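Local coordinates for BDI_3064 protein (Parabacteroides distasonis ATCC 8503, PDB 5Z06) that hydrolyses linear beta-1,2-glucan and beta-1,2-glucooligosaccharides of four or more units, releasing sophorose from the non-reducing end as an exo-acting enzyme, at residues 342-345 and 346-350; 403-406 and 407-411. All coordinates share one frame; numbering follows the deposited sequence.

Contact 1: 342-345 and 346-350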
loop_
_atom_site.group_PDB
_atom_site.type_symbol
_atom_site.label_atom_id
_atom_site.label_comp_id
_atom_site.label_asym_id
_atom_site.label_seq_id
_atom_site.Cartn_x
_atom_site.Cartn_y
_atom_site.Cartn_z
ATOM N N ILE A 342 1.419 3.614 -22.198
ATOM C CA ILE A 342 1.072 2.435 -22.979
ATOM C C ILE A 342 0.342 2.943 -24.186
ATOM O O ILE A 342 -0.067 4.101 -24.218
ATOM C CB ILE A 342 0.169 1.453 -22.204
ATOM C CG1 ILE A 342 -1.056 2.175 -21.630
ATOM C CG2 ILE A 342 0.981 0.799 -21.097
ATOM C CD1 ILE A 342 -2.115 1.254 -21.067
ATOM N N THR A 343 0.167 2.070 -25.165
ATOM C CA THR A 343 -0.618 2.417 -26.325
ATOM C C THR A 343 -2.097 2.255 -26.015
ATOM O O THR A 343 -2.477 1.537 -25.085
ATOM C CB THR A 343 -0.286 1.544 -27.520
ATOM O OG1 THR A 343 -0.588 0.179 -27.215
ATOM C CG2 THR A 343 1.180 1.712 -27.922
ATOM N N ARG A 344 -2.915 2.942 -26.798
ATOM C CA ARG A 344 -4.347 2.759 -26.762
ATOM C C ARG A 344 -4.727 1.295 -26.988
ATOM O O ARG A 344 -5.548 0.745 -26.253
ATOM C CB ARG A 344 -5.023 3.650 -27.801
ATOM C CG ARG A 344 -6.507 3.797 -27.556
ATOM C CD ARG A 344 -7.192 4.462 -28.728
ATOM N NE ARG A 344 -8.616 4.642 -28.473
ATOM C CZ ARG A 344 -9.177 5.607 -27.748
ATOM N NH1 ARG A 344 -8.450 6.561 -27.150
ATOM N NH2 ARG A 344 -10.503 5.638 -27.642
ATOM N N GLU A 345 -4.110 0.646 -27.965
ATOM C CA GLU A 345 -4.425 -0.763 -28.227
ATOM C C GLU A 345 -4.151 -1.667 -27.015
ATOM O O GLU A 345 -4.961 -2.551 -26.701
ATOM C CB GLU A 345 -3.669 -1.273 -29.466
ATOM C CG GLU A 345 -4.134 -2.639 -29.972
ATOM C CD GLU A 345 -5.639 -2.716 -30.336
ATOM O OE1 GLU A 345 -6.297 -1.670 -30.544
ATOM O OE2 GLU A 345 -6.168 -3.847 -30.427
ATOM N N GLU A 346 -3.003 -1.465 -26.368
ATOM C CA GLU A 346 -2.700 -2.147 -25.111
ATOM C C GLU A 346 -3.849 -1.899 -24.118
ATOM O O GLU A 346 -4.369 -2.833 -23.544
ATOM C CB GLU A 346 -1.397 -1.642 -24.490
ATOM C CG GLU A 346 -0.114 -2.184 -25.100
ATOM C CD GLU A 346 1.123 -1.621 -24.395
ATOM O OE1 GLU A 346 1.456 -0.415 -24.570
ATOM O OE2 GLU A 346 1.753 -2.384 -23.632
ATOM N N GLY A 347 -4.222 -0.630 -23.957
ATOM C CA GLY A 347 -5.311 -0.212 -23.107
ATOM C C GLY A 347 -6.625 -0.895 -23.438
ATOM O O GLY A 347 -7.319 -1.410 -22.562
ATOM N N VAL A 348 -6.943 -0.903 -24.726
ATOM C CA VAL A 348 -8.126 -1.562 -25.234
ATOM C C VAL A 348 -8.112 -3.043 -24.883
ATOM O O VAL A 348 -9.123 -3.573 -24.408
ATOM C CB VAL A 348 -8.292 -1.313 -26.765
ATOM C CG1 VAL A 348 -9.359 -2.221 -27.371
ATOM C CG2 VAL A 348 -8.673 0.143 -27.021
ATOM N N GLN A 349 -6.972 -3.704 -25.073
ATOM C CA GLN A 349 -6.862 -5.136 -24.732
ATOM C C GLN A 349 -7.094 -5.364 -23.253
ATOM O O GLN A 349 -7.839 -6.261 -22.869
ATOM C CB GLN A 349 -5.506 -5.733 -25.142
ATOM C CG GLN A 349 -5.381 -6.033 -26.629
ATOM C CD GLN A 349 -6.641 -6.703 -27.176
ATOM O OE1 GLN A 349 -7.261 -6.181 -28.092
ATOM N NE2 GLN A 349 -7.055 -7.836 -26.575
ATOM N N ARG A 350 -6.465 -4.531 -22.429
ATOM C CA ARG A 350 -6.701 -4.587 -20.997
ATOM C C ARG A 350 -8.200 -4.437 -20.666
ATOM O O ARG A 350 -8.730 -5.176 -19.864
ATOM C CB ARG A 350 -5.895 -3.525 -20.262
ATOM C CG ARG A 350 -6.276 -3.375 -18.790
ATOM C CD ARG A 350 -6.074 -4.657 -18.006
ATOM N NE ARG A 350 -4.665 -4.976 -17.964
ATOM C CZ ARG A 350 -3.810 -4.584 -17.021
ATOM N NH1 ARG A 350 -4.207 -3.870 -15.977
ATOM N NH2 ARG A 350 -2.520 -4.898 -17.139
#

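Contact 2: 403-406 and 407-411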
loop_
_atom_site.group_PDB
_atom_site.type_symbol
_atom_site.label_atom_id
_atom_site.label_comp_id
_atom_site.label_asym_id
_atom_site.label_seq_id
_atom_site.Cartn_x
_atom_site.Cartn_y
_atom_site.Cartn_z
ATOM N N LEU A 403 -17.367 4.279 -16.117
ATOM C CA LEU A 403 -18.028 5.283 -16.928
ATOM C C LEU A 403 -17.025 6.249 -17.523
ATOM O O LEU A 403 -17.222 6.717 -18.649
ATOM C CB LEU A 403 -19.066 6.051 -16.141
ATOM C CG LEU A 403 -20.246 5.216 -15.644
ATOM C CD1 LEU A 403 -21.273 6.175 -15.067
ATOM C CD2 LEU A 403 -20.901 4.345 -16.699
ATOM N N THR A 404 -15.945 6.526 -16.789
ATOM C CA THR A 404 -14.850 7.311 -17.328
ATOM C C THR A 404 -14.234 6.593 -18.516
ATOM O O THR A 404 -14.100 7.161 -19.584
ATOM C CB THR A 404 -13.786 7.585 -16.272
ATOM O OG1 THR A 404 -14.393 8.285 -15.188
ATOM C CG2 THR A 404 -12.653 8.411 -16.843
ATOM N N ALA A 405 -13.894 5.333 -18.322
ATOM C CA ALA A 405 -13.336 4.540 -19.387
ATOM C C ALA A 405 -14.269 4.488 -20.580
ATOM O O ALA A 405 -13.830 4.579 -21.723
ATOM C CB ALA A 405 -13.047 3.128 -18.912
ATOM N N ARG A 406 -15.558 4.341 -20.311
ATOM C CA ARG A 406 -16.546 4.218 -21.371
ATOM C C ARG A 406 -16.606 5.457 -22.259
ATOM O O ARG A 406 -16.854 5.350 -23.447
ATOM C CB ARG A 406 -17.911 3.927 -20.755
ATOM C CG ARG A 406 -18.977 3.515 -21.726
ATOM C CD ARG A 406 -19.785 4.711 -22.148
ATOM N NE ARG A 406 -20.850 4.304 -23.046
ATOM C CZ ARG A 406 -21.244 4.960 -24.136
ATOM N NH1 ARG A 406 -20.650 6.080 -24.553
ATOM N NH2 ARG A 406 -22.240 4.464 -24.841
ATOM N N GLN A 407 -16.407 6.628 -21.667
ATOM C CA GLN A 407 -16.326 7.859 -22.427
ATOM C C GLN A 407 -15.019 7.977 -23.158
ATOM O O GLN A 407 -14.977 8.581 -24.200
ATOM C CB GLN A 407 -16.520 9.057 -21.506
ATOM C CG GLN A 407 -17.897 9.078 -20.892
ATOM C CD GLN A 407 -18.949 9.079 -21.963
ATOM O OE1 GLN A 407 -19.445 8.034 -22.337
ATOM N NE2 GLN A 407 -19.219 10.251 -22.516
ATOM N N TYR A 408 -13.951 7.423 -22.586
ATOM C CA TYR A 408 -12.652 7.435 -23.216
ATOM C C TYR A 408 -12.616 6.585 -24.473
ATOM O O TYR A 408 -12.131 7.056 -25.510
ATOM C CB TYR A 408 -11.556 6.941 -22.264
ATOM C CG TYR A 408 -10.169 7.146 -22.836
ATOM C CD1 TYR A 408 -9.618 8.416 -22.926
ATOM C CD2 TYR A 408 -9.426 6.090 -23.300
ATOM C CE1 TYR A 408 -8.350 8.619 -23.451
ATOM C CE2 TYR A 408 -8.156 6.284 -23.815
ATOM C CZ TYR A 408 -7.630 7.554 -23.889
ATOM O OH TYR A 408 -6.370 7.741 -24.417
ATOM N N PHE A 409 -13.100 5.346 -24.369
ATOM C CA PHE A 409 -13.018 4.384 -25.463
ATOM C C PHE A 409 -14.222 4.568 -26.371
ATOM O O PHE A 409 -15.127 3.744 -26.415
ATOM C CB PHE A 409 -12.904 2.955 -24.935
ATOM C CG PHE A 409 -11.628 2.694 -24.197
ATOM C CD1 PHE A 409 -10.415 2.618 -24.891
ATOM C CD2 PHE A 409 -11.620 2.515 -22.804
ATOM C CE1 PHE A 409 -9.233 2.365 -24.211
ATOM C CE2 PHE A 409 -10.442 2.281 -22.126
ATOM C CZ PHE A 409 -9.244 2.222 -22.827
ATOM N N ASN A 410 -14.189 5.669 -27.109
ATOM C CA ASN A 410 -15.315 6.163 -27.890
ATOM C C ASN A 410 -15.134 5.920 -29.387
ATOM O O ASN A 410 -15.876 6.464 -30.187
ATOM C CB ASN A 410 -15.444 7.665 -27.656
ATOM C CG ASN A 410 -14.292 8.456 -28.262
ATOM O OD1 ASN A 410 -13.196 7.944 -28.454
ATOM N ND2 ASN A 410 -14.542 9.721 -28.546
ATOM N N GLN A 411 -14.145 5.128 -29.766
ATOM C CA GLN A 411 -13.876 4.920 -31.181
ATOM C C GLN A 411 -14.888 3.932 -31.750
ATOM O O GLN A 411 -15.357 3.030 -31.043
ATOM C CB GLN A 411 -12.478 4.358 -31.396
ATOM C CG GLN A 411 -11.368 5.215 -30.843
ATOM C CD GLN A 411 -10.557 5.817 -31.923
ATOM O OE1 GLN A 411 -11.072 6.565 -32.755
ATOM N NE2 GLN A 411 -9.277 5.487 -31.941
HETATM O O HOH W 1 -17.503 6.706 -25.550
#

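Contact 1: 342-345 and 346-350
Glu346 folds back over the start of helix 344-360 and engages Thr343. Its CG lies anti to its own carbonyl carbon (chi1 -78°) and the chain runs straight on from there, which carries the carboxylate back past the N-terminus of the helix. There Glu346 OE1 accepts from Thr343 N at 2.9 Å, a nearly straight bond (167°) that meets the oxygen on its anti side. The exchange is reciprocal: Thr343 OG1, tucked between its backbone N and carbonyl carbon, accepts from Glu346 N at 3.0 Å. The two side chains cross at about a right angle, bringing Glu346 CG within 3.2 Å of Thr343 OG1. Ile342 CB lies 3.3 Å from the same Glu346 OE1, and Ile342 CG2 is also near the carboxylate. With an alanine here, Thr343 N is likely to lose its carboxylate acceptor and the N-cap residue to become freer to turn. In the first turn itself, Glu345 runs beside Gln349, one turn later, the two side chains pointing the same way with carboxylate and amide planes 39° apart. No hydrogen bond joins Glu345 OE2 to Gln349 OE1 (3.5 Å); the backbone bond from Gln349 N to Glu345 O (2.8 Å) ties the pair. Thr343 as N-cap and Glu346 three residues later thus form a capping box, the classic closure of a helix N-terminus, here where the chain turns into helix 344-360 after helix 323-338.

Contact 2: 403-406 and 407-411
Gln407 curls back over the last turn of helix 392-408 until its amide reaches the guanidinium of Arg406. From CB, which lies 3.6 Å from Thr404 O, the chain turns to place CG anti to its own carbonyl carbon (chi1 -64°), and CG comes to rest 3.3 Å from Leu403 O. That same carbonyl takes the backbone bond from Gln407 N, so the methylene packs beside an oxygen already engaged. A second bend at chi2 swings the amide across toward Arg406, where Gln407 OE1 accepts from Arg406 NH1 at 3.2 Å. The bond is bent (140°), and the oxygen sits 28° out of the guanidinium plane. Arg406 CD also lies against OE1. At the tip, Gln407 NE2 turns to Ser689, while Arg406 NE makes its salt bridge with Asp424, so each polar end also has a partner beyond this turn. On another side of the helix, Phe409 N closes the final turn on Ala405 O at 2.9 Å. The Phe409 ring leans back along the helix, bringing Phe409 CD2 to 3.2 Å from Ala405 O and 4.2 Å from Ala405 CB, and Tyr408 CD2 lies over the centre of one ring face. Phe409 is the centre of an inverse gamma turn that takes the chain out of the helix. Around this end, Tyr408 and Thr404 pack on helices 323-338 and 682-688, Ala405 and Phe409 on helix 344-360, and Leu403 and Arg406 on helix 414-428.

Contacts 1 and 2 are opposite ends of two different helices: contact 1 opens helix 344-360, contact 2 closes helix 392-408. Their centres lie about 13 Å apart, and they touch directly. Arg344 NH2 probably donates to Tyr408 O at 3.0 Å, while Val348 CG2 packs against Phe409 CE1. Glu416 of helix 414-428 pairs with Arg344 NE and also accepts from Gln411 N, serving both ends. Contact 1 is only partly buried, and its capping side chains work near the surface; contact 2 is mostly buried, with aromatic rings set between helices. In the first, side chains cap backbone N-H groups at the helix start; in the second, the polar side chains look mainly beyond the turn, to partners elsewhere in the fold.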